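Local structure of putative major capsid protein (6G43) at residues Phe42-Pro47 / Lys265-Val270; Val331-Ala336 / Met441-Lys446; Ile361-Asp366 / Ser431-Lys436. The protein probably forms the trimeric capsomers of the mavirus shell, as a double jelly-roll capsid protein of the hexon clan. One frame throughout, in Å; residues are numbered along the deposited sequence.

In the fold
Contact 1 lies far from the other two: its centre is about 37 Å from that of contact 2 and about 47 Å from that of contact 3. It pairs two antiparallel strands by regular backbone bonds and is partly buried. Contacts 2 and 3 have centres about 12 Å apart and share the loop between strands 426-428 and 448-457. Contact 2 is buried, with two backbone bonds between its segments and a tightly seated valine. Contact 3 is partly buried, and its segments meet mainly through aliphatic side chains. All three reach neighbouring subunits: contact 1 packs on the second, while contacts 2 and 3 both touch the third.

Contact 1: residues Phe42-Pro47 / Lys265-Val270; sequences FQTIQP and KINMLV
Q43 and I45 pair with V270 and M268 in an antiparallel sheet, consistent with one of the jelly rolls of this capsid fold. Strand 42-45 docks along strand 258-273, which bonds on to strand 68-84 through K265, N267 and L269. Two hydrogen-bonded pairs carry the register. Q43 N reaches V270 O at 3.0 Å, and I45 N reaches M268 O at 2.9 Å in a nearly straight bond. V270 N and M268 N return bonds to the carbonyls of Q43 and I45.

The side chains of Q43, I45, M268 and V270 share one face. I45 carries CG1 beside its backbone N (chi1 -59°), which sends CD1 along this face to M268 and V270. Selenomethionine M268 lies alongside it, pointing the same way; its chain bends at chi3 (62°) and brings CE to 3.7 Å from I45 CD1. V270 crosses I45 at about a right angle, with CG2 at 3.7 Å from the same CD1. F61 and F228 pack against M268 on this face.

T44 and L269 form the non-hydrogen-bonded pair on the other face. L269 CD1 comes within 3.8 Å of F42 CD2, obliquely to the ring. L373 of the second subunit also packs on F42. F42 CA makes a CH contact with V270 O at 3.3 Å. The side-chain amide of N267 is held by R76, whose NE bonds to OD1. That same OD1 meets the methyl T44 CG2 at 3.5 Å.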
ATOM      1  N   PHE A  42      -7.664 -14.409 -27.518  1.00 32.32           N
ATOM      2  CA  PHE A  42      -8.966 -14.338 -26.866  1.00 31.78           C
ATOM      3  C   PHE A  42     -10.082 -14.678 -27.851  1.00 31.54           C
ATOM      4  O   PHE A  42     -10.018 -14.294 -29.019  1.00 31.86           O
ATOM      5  CB  PHE A  42      -9.199 -12.942 -26.275  1.00 31.45           C
ATOM      6  CG  PHE A  42      -8.418 -12.677 -25.018  1.00 31.16           C
ATOM      7  CD1 PHE A  42      -7.130 -12.156 -25.079  1.00 30.85           C
ATOM      8  CD2 PHE A  42      -8.970 -12.949 -23.768  1.00 31.08           C
ATOM      9  CE1 PHE A  42      -6.407 -11.910 -23.919  1.00 30.99           C
ATOM     10  CE2 PHE A  42      -8.254 -12.705 -22.603  1.00 31.06           C
ATOM     11  CZ  PHE A  42      -6.969 -12.187 -22.678  1.00 31.09           C
ATOM     12  N   GLN A  43     -11.087 -15.410 -27.378  1.00 31.06           N
ATOM     13  CA  GLN A  43     -12.309 -15.642 -28.153  1.00 31.29           C
ATOM     14  C   GLN A  43     -13.552 -15.580 -27.271  1.00 30.25           C
ATOM     15  O   GLN A  43     -13.510 -15.907 -26.080  1.00 29.87           O
ATOM     16  CB  GLN A  43     -12.262 -16.956 -28.957  1.00 32.28           C
ATOM     17  CG  GLN A  43     -11.453 -18.097 -28.365  1.00 33.12           C
ATOM     18  CD  GLN A  43     -11.414 -19.302 -29.292  1.00 33.70           C
ATOM     19  OE1 GLN A  43     -10.614 -19.348 -30.223  1.00 34.29           O
ATOM     20  NE2 GLN A  43     -12.276 -20.281 -29.044  1.00 34.03           N
ATOM     21  N   THR A  44     -14.648 -15.147 -27.889  1.00 29.25           N
ATOM     22  CA  THR A  44     -15.922 -14.928 -27.223  1.00 28.74           C
ATOM     23  C   THR A  44     -16.855 -16.092 -27.548  1.00 27.96           C
ATOM     24  O   THR A  44     -17.164 -16.340 -28.715  1.00 27.21           O
ATOM     25  CB  THR A  44     -16.551 -13.604 -27.701  1.00 28.86           C
ATOM     26  OG1 THR A  44     -15.621 -12.531 -27.492  1.00 29.21           O
ATOM     27  CG2 THR A  44     -17.841 -13.297 -26.953  1.00 29.03           C
ATOM     28  N   ILE A  45     -17.291 -16.798 -26.506  1.00 27.66           N
ATOM     29  CA  ILE A  45     -18.186 -17.945 -26.636  1.00 27.60           C
ATOM     30  C   ILE A  45     -19.597 -17.509 -26.245  1.00 27.84           C
ATOM     31  O   ILE A  45     -19.824 -17.076 -25.112  1.00 27.59           O
ATOM     32  CB  ILE A  45     -17.725 -19.120 -25.745  1.00 27.47           C
ATOM     33  CG1 ILE A  45     -16.303 -19.556 -26.132  1.00 27.43           C
ATOM     34  CG2 ILE A  45     -18.686 -20.303 -25.863  1.00 27.39           C
ATOM     35  CD1 ILE A  45     -15.573 -20.324 -25.053  1.00 27.47           C
ATOM     36  N   GLN A  46     -20.530 -17.610 -27.193  1.00 27.83           N
ATOM     37  CA  GLN A  46     -21.940 -17.318 -26.942  1.00 27.85           C
ATOM     38  C   GLN A  46     -22.607 -18.529 -26.294  1.00 27.92           C
ATOM     39  O   GLN A  46     -22.162 -19.660 -26.510  1.00 28.42           O
ATOM     40  CB  GLN A  46     -22.660 -16.990 -28.255  1.00 27.76           C
ATOM     41  CG  GLN A  46     -22.101 -15.792 -29.013  1.00 27.90           C
ATOM     42  CD  GLN A  46     -22.208 -14.485 -28.238  1.00 28.19           C
ATOM     43  OE1 GLN A  46     -23.148 -14.280 -27.467  1.00 28.24           O
ATOM     44  NE2 GLN A  46     -21.239 -13.591 -28.441  1.00 28.26           N
ATOM     45  N   PRO A  47     -23.677 -18.307 -25.499  1.00 27.85           N
ATOM     46  CA  PRO A  47     -24.422 -19.437 -24.939  1.00 28.18           C
ATOM     47  C   PRO A  47     -25.255 -20.176 -25.997  1.00 28.50           C
ATOM     48  O   PRO A  47     -25.538 -19.622 -27.061  1.00 28.12           O
ATOM     49  CB  PRO A  47     -25.317 -18.784 -23.878  1.00 28.02           C
ATOM     50  CG  PRO A  47     -25.487 -17.376 -24.330  1.00 27.85           C
ATOM     51  CD  PRO A  47     -24.241 -17.009 -25.079  1.00 27.85           C
ATOM     52  N   LYS A 265     -27.606  -9.604 -21.520  1.00 29.74           N
ATOM     53  CA  LYS A 265     -26.820 -10.458 -22.401  1.00 30.33           C
ATOM     54  C   LYS A 265     -25.639 -10.992 -21.603  1.00 29.54           C
ATOM     55  O   LYS A 265     -25.267 -10.421 -20.576  1.00 29.47           O
ATOM     56  CB  LYS A 265     -26.333  -9.670 -23.619  1.00 31.64           C
ATOM     57  CG  LYS A 265     -27.447  -9.267 -24.575  1.00 32.98           C
ATOM     58  CD  LYS A 265     -26.990  -8.201 -25.558  1.00 34.30           C
ATOM     59  CE  LYS A 265     -28.157  -7.664 -26.373  1.00 35.49           C
ATOM     60  NZ  LYS A 265     -27.782  -6.449 -27.152  1.00 36.26           N
ATOM     61  N   ILE A 266     -25.063 -12.093 -22.074  1.00 28.57           N
ATOM     62  CA  ILE A 266     -23.923 -12.713 -21.409  1.00 27.69           C
ATOM     63  C   ILE A 266     -23.093 -13.526 -22.403  1.00 27.19           C
ATOM     64  O   ILE A 266     -23.642 -14.224 -23.256  1.00 26.46           O
ATOM     65  CB  ILE A 266     -24.371 -13.579 -20.199  1.00 27.61           C
ATOM     66  CG1 ILE A 266     -23.152 -14.132 -19.444  1.00 27.72           C
ATOM     67  CG2 ILE A 266     -25.306 -14.704 -20.631  1.00 27.64           C
ATOM     68  CD1 ILE A 266     -23.478 -14.741 -18.096  1.00 27.70           C
ATOM     69  N   ASN A 267     -21.770 -13.408 -22.289  1.00 27.09           N
ATOM     70  CA  ASN A 267     -20.831 -14.254 -23.025  1.00 27.17           C
ATOM     71  C   ASN A 267     -19.681 -14.667 -22.114  1.00 27.08           C
ATOM     72  O   ASN A 267     -19.452 -14.044 -21.072  1.00 27.28           O
ATOM     73  CB  ASN A 267     -20.315 -13.545 -24.288  1.00 27.36           C
ATOM     74  CG  ASN A 267     -19.496 -12.298 -23.982  1.00 27.79           C
ATOM     75  OD1 ASN A 267     -18.331 -12.391 -23.585  1.00 28.38           O
ATOM     76  ND2 ASN A 267     -20.088 -11.126 -24.192  1.00 27.70           N
HETATM   77  N   MSE A 268     -18.973 -15.723 -22.508  1.00 26.91           N
HETATM   78  CA  MSE A 268     -17.779 -16.184 -21.801  1.00 26.68           C
HETATM   79  C   MSE A 268     -16.560 -15.806 -22.603  1.00 26.27           C
HETATM   80  O   MSE A 268     -16.497 -16.081 -23.804  1.00 26.09           O
HETATM   81  CB  MSE A 268     -17.841 -17.696 -21.607  1.00 27.32           C
HETATM   82  CG  MSE A 268     -16.653 -18.208 -20.795  1.00 27.99           C
HETATM   83 SE   MSE A 268     -17.029 -19.991 -20.061  1.00 29.37          SE
HETATM   84  CE  MSE A 268     -17.245 -20.953 -21.766  1.00 29.07           C
ATOM     85  N   LEU A 269     -15.588 -15.170 -21.943  1.00 25.98           N
ATOM     86  CA  LEU A 269     -14.305 -14.802 -22.554  1.00 26.16           C
ATOM     87  C   LEU A 269     -13.218 -15.777 -22.104  1.00 26.29           C
ATOM     88  O   LEU A 269     -12.975 -15.925 -20.903  1.00 26.09           O
ATOM     89  CB  LEU A 269     -13.913 -13.377 -22.155  1.00 26.11           C
ATOM     90  CG  LEU A 269     -12.617 -12.801 -22.742  1.00 26.20           C
ATOM     91  CD1 LEU A 269     -12.681 -12.680 -24.259  1.00 26.28           C
ATOM     92  CD2 LEU A 269     -12.321 -11.447 -22.121  1.00 26.33           C
ATOM     93  N   VAL A 270     -12.574 -16.430 -23.073  1.00 26.59           N
ATOM     94  CA  VAL A 270     -11.473 -17.364 -22.816  1.00 27.00           C
ATOM     95  C   VAL A 270     -10.243 -16.991 -23.642  1.00 27.40           C
ATOM     96  O   VAL A 270     -10.364 -16.321 -24.666  1.00 27.13           O
ATOM     97  CB  VAL A 270     -11.870 -18.824 -23.154  1.00 27.17           C
ATOM     98  CG1 VAL A 270     -13.098 -19.248 -22.360  1.00 27.21           C
ATOM     99  CG2 VAL A 270     -12.122 -19.006 -24.648  1.00 27.08           C
TER

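Contact 2: residues Val331-Ala336 / Met441-Lys446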
ATOM      1  N   VAL A 331     -10.876 -33.913   8.610  1.00 31.77           N
ATOM      2  CA  VAL A 331     -10.612 -32.604   9.221  1.00 31.50           C
ATOM      3  C   VAL A 331     -10.259 -31.542   8.158  1.00 31.03           C
ATOM      4  O   VAL A 331      -9.216 -31.650   7.508  1.00 30.14           O
ATOM      5  CB  VAL A 331      -9.461 -32.706  10.242  1.00 31.57           C
ATOM      6  CG1 VAL A 331      -9.253 -31.382  10.968  1.00 31.43           C
ATOM      7  CG2 VAL A 331      -9.731 -33.814  11.250  1.00 31.66           C
ATOM      8  N   PRO A 332     -11.123 -30.514   7.975  1.00 30.86           N
ATOM      9  CA  PRO A 332     -10.791 -29.418   7.046  1.00 30.68           C
ATOM     10  C   PRO A 332      -9.602 -28.559   7.486  1.00 30.66           C
ATOM     11  O   PRO A 332      -9.297 -28.482   8.676  1.00 30.19           O
ATOM     12  CB  PRO A 332     -12.063 -28.559   7.028  1.00 30.67           C
ATOM     13  CG  PRO A 332     -13.145 -29.434   7.546  1.00 30.89           C
ATOM     14  CD  PRO A 332     -12.493 -30.377   8.504  1.00 30.75           C
ATOM     15  N   SER A 333      -8.955 -27.916   6.517  1.00 31.00           N
ATOM     16  CA  SER A 333      -7.831 -27.017   6.786  1.00 31.30           C
ATOM     17  C   SER A 333      -8.244 -25.690   7.421  1.00 31.32           C
ATOM     18  O   SER A 333      -7.461 -25.097   8.159  1.00 30.61           O
ATOM     19  CB  SER A 333      -7.041 -26.749   5.502  1.00 31.32           C
ATOM     20  OG  SER A 333      -6.279 -27.889   5.161  1.00 31.68           O
HETATM   21  N   MSE A 334      -9.451 -25.218   7.115  1.00 31.59           N
HETATM   22  CA  MSE A 334      -9.958 -23.972   7.691  1.00 32.38           C
HETATM   23  C   MSE A 334     -11.457 -23.989   7.800  1.00 31.31           C
HETATM   24  O   MSE A 334     -12.141 -24.677   7.042  1.00 31.17           O
HETATM   25  CB  MSE A 334      -9.513 -22.780   6.835  1.00 33.94           C
HETATM   26  CG  MSE A 334      -9.207 -21.553   7.693  1.00 35.49           C
HETATM   27 SE   MSE A 334      -8.885 -20.005   6.526  1.00 39.10          SE
HETATM   28  CE  MSE A 334      -6.951 -20.232   6.252  1.00 38.28           C
ATOM     29  N   PHE A 335     -11.962 -23.229   8.769  1.00 30.48           N
ATOM     30  CA  PHE A 335     -13.388 -22.980   8.940  1.00 29.97           C
ATOM     31  C   PHE A 335     -13.654 -21.487   8.865  1.00 29.58           C
ATOM     32  O   PHE A 335     -12.756 -20.684   9.109  1.00 28.99           O
ATOM     33  CB  PHE A 335     -13.845 -23.491  10.299  1.00 29.73           C
ATOM     34  CG  PHE A 335     -13.668 -24.962  10.483  1.00 29.62           C
ATOM     35  CD1 PHE A 335     -14.687 -25.838  10.159  1.00 29.72           C
ATOM     36  CD2 PHE A 335     -12.481 -25.475  10.982  1.00 29.82           C
ATOM     37  CE1 PHE A 335     -14.530 -27.202  10.328  1.00 29.64           C
ATOM     38  CE2 PHE A 335     -12.315 -26.841  11.154  1.00 29.77           C
ATOM     39  CZ  PHE A 335     -13.343 -27.705  10.829  1.00 29.86           C
ATOM     40  N   ALA A 336     -14.891 -21.131   8.528  1.00 29.59           N
ATOM     41  CA  ALA A 336     -15.341 -19.739   8.490  1.00 29.95           C
ATOM     42  C   ALA A 336     -16.699 -19.633   9.176  1.00 30.46           C
ATOM     43  O   ALA A 336     -17.596 -20.435   8.901  1.00 30.46           O
ATOM     44  CB  ALA A 336     -15.430 -19.244   7.058  1.00 29.61           C
HETATM   45  N   MSE A 441      -6.036 -32.770  12.980  1.00 41.85           N
HETATM   46  CA  MSE A 441      -5.143 -31.889  12.224  1.00 42.93           C
HETATM   47  C   MSE A 441      -5.633 -31.746  10.821  1.00 40.66           C
HETATM   48  O   MSE A 441      -6.321 -32.625  10.309  1.00 38.75           O
HETATM   49  CB  MSE A 441      -3.769 -32.524  12.126  1.00 46.55           C
HETATM   50  CG  MSE A 441      -3.013 -32.451  13.447  1.00 49.57           C
HETATM   51 SE   MSE A 441      -1.339 -33.492  13.376  1.00 56.53          SE
HETATM   52  CE  MSE A 441      -1.681 -34.801  11.961  1.00 54.07           C
ATOM     53  N   ALA A 442      -5.244 -30.648  10.177  1.00 38.82           N
ATOM     54  CA  ALA A 442      -5.649 -30.352   8.806  1.00 37.53           C
ATOM     55  C   ALA A 442      -5.301 -31.508   7.865  1.00 36.88           C
ATOM     56  O   ALA A 442      -4.188 -32.033   7.909  1.00 36.36           O
ATOM     57  CB  ALA A 442      -4.991 -29.066   8.336  1.00 37.39           C
ATOM     58  N   ASN A 443      -6.277 -31.909   7.050  1.00 35.94           N
ATOM     59  CA  ASN A 443      -6.159 -33.034   6.106  1.00 35.94           C
ATOM     60  C   ASN A 443      -5.989 -34.428   6.744  1.00 36.08           C
ATOM     61  O   ASN A 443      -5.559 -35.370   6.071  1.00 35.95           O
ATOM     62  CB  ASN A 443      -5.050 -32.766   5.070  1.00 35.67           C
ATOM     63  CG  ASN A 443      -5.328 -31.537   4.221  1.00 35.14           C
ATOM     64  OD1 ASN A 443      -6.473 -31.261   3.858  1.00 34.97           O
ATOM     65  ND2 ASN A 443      -4.277 -30.792   3.893  1.00 35.33           N
ATOM     66  N   ALA A 444      -6.362 -34.572   8.017  1.00 36.20           N
ATOM     67  CA  ALA A 444      -6.339 -35.871   8.685  1.00 36.73           C
ATOM     68  C   ALA A 444      -7.579 -36.663   8.291  1.00 37.49           C
ATOM     69  O   ALA A 444      -8.688 -36.124   8.297  1.00 36.69           O
ATOM     70  CB  ALA A 444      -6.289 -35.697  10.193  1.00 36.53           C
ATOM     71  N   ASN A 445      -7.391 -37.939   7.957  1.00 38.94           N
ATOM     72  CA  ASN A 445      -8.497 -38.842   7.643  1.00 40.60           C
ATOM     73  C   ASN A 445      -9.078 -39.400   8.950  1.00 40.86           C
ATOM     74  O   ASN A 445      -8.916 -40.580   9.277  1.00 41.79           O
ATOM     75  CB  ASN A 445      -8.018 -39.961   6.708  1.00 41.83           C
ATOM     76  CG  ASN A 445      -9.158 -40.818   6.179  1.00 43.26           C
ATOM     77  OD1 ASN A 445     -10.240 -40.312   5.868  1.00 44.36           O
ATOM     78  ND2 ASN A 445      -8.920 -42.123   6.067  1.00 43.96           N
ATOM     79  N   LYS A 446      -9.759 -38.521   9.683  1.00 40.42           N
ATOM     80  CA  LYS A 446     -10.289 -38.811  11.012  1.00 39.92           C
ATOM     81  C   LYS A 446     -11.599 -38.058  11.179  1.00 38.90           C
ATOM     82  O   LYS A 446     -11.645 -36.843  10.978  1.00 38.47           O
ATOM     83  CB  LYS A 446      -9.293 -38.364  12.088  1.00 40.83           C
ATOM     84  CG  LYS A 446      -9.775 -38.528  13.525  1.00 41.43           C
ATOM     85  CD  LYS A 446      -8.721 -38.075  14.524  1.00 41.92           C
ATOM     86  CE  LYS A 446      -9.297 -37.973  15.928  1.00 41.98           C
ATOM     87  NZ  LYS A 446      -9.763 -39.286  16.453  1.00 42.22           N
TER
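A type II beta turn, M441 to A444, receives V331 just ahead of strand 334-341, within the C-terminal domain of the capsid protein. The turn is closed by its own bond from A444 N to M441 O, 3.0 Å. N443 takes the third position, with the positive phi (66°) usual there. V331 is gripped at both ends of its backbone. V331 N bonds to A444 O at 3.1 Å, in the carbonyl plane. N443 N bonds to V331 O at 3.0 Å, tilted from that plane and less straight.

The valine side chain is directed at segment 441-446 and packs against the carbonyl of M441. CG1 sits anti to the backbone N (chi1 -175°) and lies 3.3 Å from M441 O, while CB is closer still at 3.1 Å. The second branch, CG2, also borders M441 O and reaches K446 O at 3.6 Å and the methyl of A444. Further on, S333 OG touches A442 CB at 3.6 Å. D477 takes hydrogen bonds from S333 OG and N443 ND2. A442 O bonds to S33 of the third subunit.

Shared bonding to D477 implies that one carboxylate ties both segments together, while the turn carbonyl of A442 joins them to the trimer interface.

Contact 3: residues Ile361-Asp366 / Ser431-Lys436; sequences IKVDSD and SDLGLK
I361 and V363 point toward L433 and L435, where a beta hairpin packs on the loop that follows strand 426-428. The hairpin joins strands 355-363 and 366-369 of a four-stranded sheet. Its type II' turn, V363 to D366, is closed by two backbone bonds, V363 N to D366 O and D366 N to V363 O.

The aliphatic chains meet crosswise. L433 stands at about a right angle to both I361 and V363 and splits its methyls between them: CD2 lies 4.0 Å from I361 CD1, and CD1 lies 3.9 Å from V363 CG2. V363 holds CG1 anti to its backbone N (chi1 -178°), which turns the two branches to different leucines: CG2 to L433, CG1 to L435 CD1 at 4.1 Å. L435 also crosses V363 at about a right angle, and its CD2 reaches V363 CB at 4.0 Å. F428 and F370 pack on I361 and L433, and I369 touches both leucines. L433 O is bonded to S40 of the third subunit.

At the more exposed end a carboxylate joins the contact, but without a polar bond between the segments. D366 slants across L435, and the charged ends of D366 and K436 do not meet. Instead D366 OD2 rests 3.9 Å from the methyl L435 CD2 and 4.0 Å from K436 CG.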
ATOM      1  N   ILE A 361     -16.573 -23.149  20.963  1.00 36.84           N
ATOM      2  CA  ILE A 361     -16.565 -24.250  20.007  1.00 36.09           C
ATOM      3  C   ILE A 361     -16.353 -25.565  20.758  1.00 35.87           C
ATOM      4  O   ILE A 361     -15.544 -25.643  21.690  1.00 34.96           O
ATOM      5  CB  ILE A 361     -15.458 -24.051  18.943  1.00 35.50           C
ATOM      6  CG1 ILE A 361     -15.711 -22.753  18.159  1.00 35.57           C
ATOM      7  CG2 ILE A 361     -15.406 -25.229  17.971  1.00 35.33           C
ATOM      8  CD1 ILE A 361     -14.542 -22.285  17.326  1.00 35.61           C
ATOM      9  N   LYS A 362     -17.095 -26.586  20.338  1.00 36.25           N
ATOM     10  CA  LYS A 362     -16.959 -27.939  20.852  1.00 36.99           C
ATOM     11  C   LYS A 362     -16.427 -28.813  19.722  1.00 36.63           C
ATOM     12  O   LYS A 362     -16.900 -28.707  18.596  1.00 35.87           O
ATOM     13  CB  LYS A 362     -18.320 -28.454  21.333  1.00 37.81           C
ATOM     14  CG  LYS A 362     -18.324 -29.878  21.876  1.00 38.59           C
ATOM     15  CD  LYS A 362     -19.698 -30.257  22.406  1.00 39.56           C
ATOM     16  CE  LYS A 362     -19.775 -31.742  22.726  1.00 40.23           C
ATOM     17  NZ  LYS A 362     -21.071 -32.120  23.352  1.00 40.89           N
ATOM     18  N   VAL A 363     -15.439 -29.654  20.026  1.00 36.89           N
ATOM     19  CA  VAL A 363     -14.932 -30.660  19.084  1.00 36.93           C
ATOM     20  C   VAL A 363     -14.835 -31.993  19.824  1.00 37.52           C
ATOM     21  O   VAL A 363     -13.973 -32.164  20.691  1.00 37.18           O
ATOM     22  CB  VAL A 363     -13.555 -30.277  18.502  1.00 36.69           C
ATOM     23  CG1 VAL A 363     -13.092 -31.321  17.491  1.00 36.79           C
ATOM     24  CG2 VAL A 363     -13.628 -28.910  17.836  1.00 36.54           C
ATOM     25  N   ASP A 364     -15.728 -32.922  19.475  1.00 38.05           N
ATOM     26  CA  ASP A 364     -15.874 -34.213  20.164  1.00 38.29           C
ATOM     27  C   ASP A 364     -16.179 -33.985  21.662  1.00 38.26           C
ATOM     28  O   ASP A 364     -17.189 -33.354  21.982  1.00 38.26           O
ATOM     29  CB  ASP A 364     -14.656 -35.128  19.906  1.00 38.53           C
ATOM     30  CG  ASP A 364     -14.422 -35.399  18.423  1.00 38.55           C
ATOM     31  OD1 ASP A 364     -15.400 -35.456  17.641  1.00 37.96           O
ATOM     32  OD2 ASP A 364     -13.245 -35.569  18.043  1.00 38.58           O
ATOM     33  N   SER A 365     -15.318 -34.462  22.568  1.00 38.10           N
ATOM     34  CA  SER A 365     -15.507 -34.267  24.010  1.00 38.35           C
ATOM     35  C   SER A 365     -14.949 -32.936  24.548  1.00 38.53           C
ATOM     36  O   SER A 365     -15.264 -32.559  25.675  1.00 38.89           O
ATOM     37  CB  SER A 365     -14.867 -35.429  24.774  1.00 38.21           C
ATOM     38  OG  SER A 365     -13.454 -35.435  24.595  1.00 38.03           O
ATOM     39  N   ASP A 366     -14.123 -32.245  23.755  1.00 38.28           N
ATOM     40  CA  ASP A 366     -13.494 -30.980  24.162  1.00 37.89           C
ATOM     41  C   ASP A 366     -14.488 -29.820  23.984  1.00 37.04           C
ATOM     42  O   ASP A 366     -14.922 -29.551  22.865  1.00 37.25           O
ATOM     43  CB  ASP A 366     -12.221 -30.749  23.327  1.00 38.33           C
ATOM     44  CG  ASP A 366     -11.166 -29.931  24.059  1.00 38.80           C
ATOM     45  OD1 ASP A 366     -11.525 -28.974  24.782  1.00 39.65           O
ATOM     46  OD2 ASP A 366      -9.966 -30.242  23.897  1.00 38.71           O
ATOM     47  N   SER A 431      -5.604 -26.098  14.108  1.00 28.04           N
ATOM     48  CA  SER A 431      -4.444 -25.819  14.964  1.00 27.92           C
ATOM     49  C   SER A 431      -4.666 -24.661  15.947  1.00 28.20           C
ATOM     50  O   SER A 431      -4.063 -24.643  17.023  1.00 28.60           O
ATOM     51  CB  SER A 431      -3.208 -25.538  14.106  1.00 28.32           C
ATOM     52  OG  SER A 431      -3.457 -24.502  13.168  1.00 28.70           O
ATOM     53  N   ASP A 432      -5.516 -23.700  15.578  1.00 28.19           N
ATOM     54  CA  ASP A 432      -5.890 -22.598  16.475  1.00 28.12           C
ATOM     55  C   ASP A 432      -6.666 -23.065  17.714  1.00 28.92           C
ATOM     56  O   ASP A 432      -6.599 -22.420  18.759  1.00 28.85           O
ATOM     57  CB  ASP A 432      -6.732 -21.546  15.740  1.00 27.60           C
ATOM     58  CG  ASP A 432      -5.981 -20.862  14.609  1.00 26.94           C
ATOM     59  OD1 ASP A 432      -4.783 -20.541  14.765  1.00 26.45           O
ATOM     60  OD2 ASP A 432      -6.607 -20.626  13.559  1.00 26.57           O
ATOM     61  N   LEU A 433      -7.404 -24.170  17.586  1.00 29.26           N
ATOM     62  CA  LEU A 433      -8.219 -24.706  18.676  1.00 29.93           C
ATOM     63  C   LEU A 433      -7.419 -25.215  19.877  1.00 30.52           C
ATOM     64  O   LEU A 433      -7.937 -25.225  20.994  1.00 30.44           O
ATOM     65  CB  LEU A 433      -9.114 -25.836  18.157  1.00 30.07           C
ATOM     66  CG  LEU A 433     -10.138 -25.473  17.081  1.00 29.84           C
ATOM     67  CD1 LEU A 433     -10.717 -26.735  16.467  1.00 29.68           C
ATOM     68  CD2 LEU A 433     -11.247 -24.608  17.659  1.00 29.90           C
ATOM     69  N   GLY A 434      -6.179 -25.647  19.648  1.00 31.43           N
ATOM     70  CA  GLY A 434      -5.314 -26.142  20.719  1.00 32.29           C
ATOM     71  C   GLY A 434      -5.879 -27.372  21.406  1.00 33.45           C
ATOM     72  O   GLY A 434      -5.889 -27.456  22.636  1.00 32.66           O
ATOM     73  N   LEU A 435      -6.358 -28.318  20.600  1.00 35.49           N
ATOM     74  CA  LEU A 435      -6.987 -29.534  21.102  1.00 37.08           C
ATOM     75  C   LEU A 435      -5.948 -30.455  21.728  1.00 38.79           C
ATOM     76  O   LEU A 435      -4.860 -30.632  21.173  1.00 38.43           O
ATOM     77  CB  LEU A 435      -7.687 -30.277  19.962  1.00 36.89           C
ATOM     78  CG  LEU A 435      -8.816 -29.540  19.239  1.00 37.12           C
ATOM     79  CD1 LEU A 435      -9.201 -30.277  17.965  1.00 37.21           C
ATOM     80  CD2 LEU A 435     -10.024 -29.367  20.147  1.00 37.24           C
ATOM     81  N   LYS A 436      -6.282 -31.023  22.886  1.00 40.94           N
ATOM     82  CA  LYS A 436      -5.444 -32.059  23.506  1.00 43.11           C
ATOM     83  C   LYS A 436      -5.408 -33.341  22.660  1.00 42.73           C
ATOM     84  O   LYS A 436      -4.407 -34.058  22.669  1.00 43.01           O
ATOM     85  CB  LYS A 436      -5.854 -32.350  24.963  1.00 45.13           C
ATOM     86  CG  LYS A 436      -7.276 -32.846  25.193  1.00 47.29           C
ATOM     87  CD  LYS A 436      -7.583 -33.021  26.678  1.00 48.92           C
ATOM     88  CE  LYS A 436      -6.779 -34.155  27.306  1.00 49.88           C
ATOM     89  NZ  LYS A 436      -7.302 -34.544  28.645  1.00 50.45           N
TER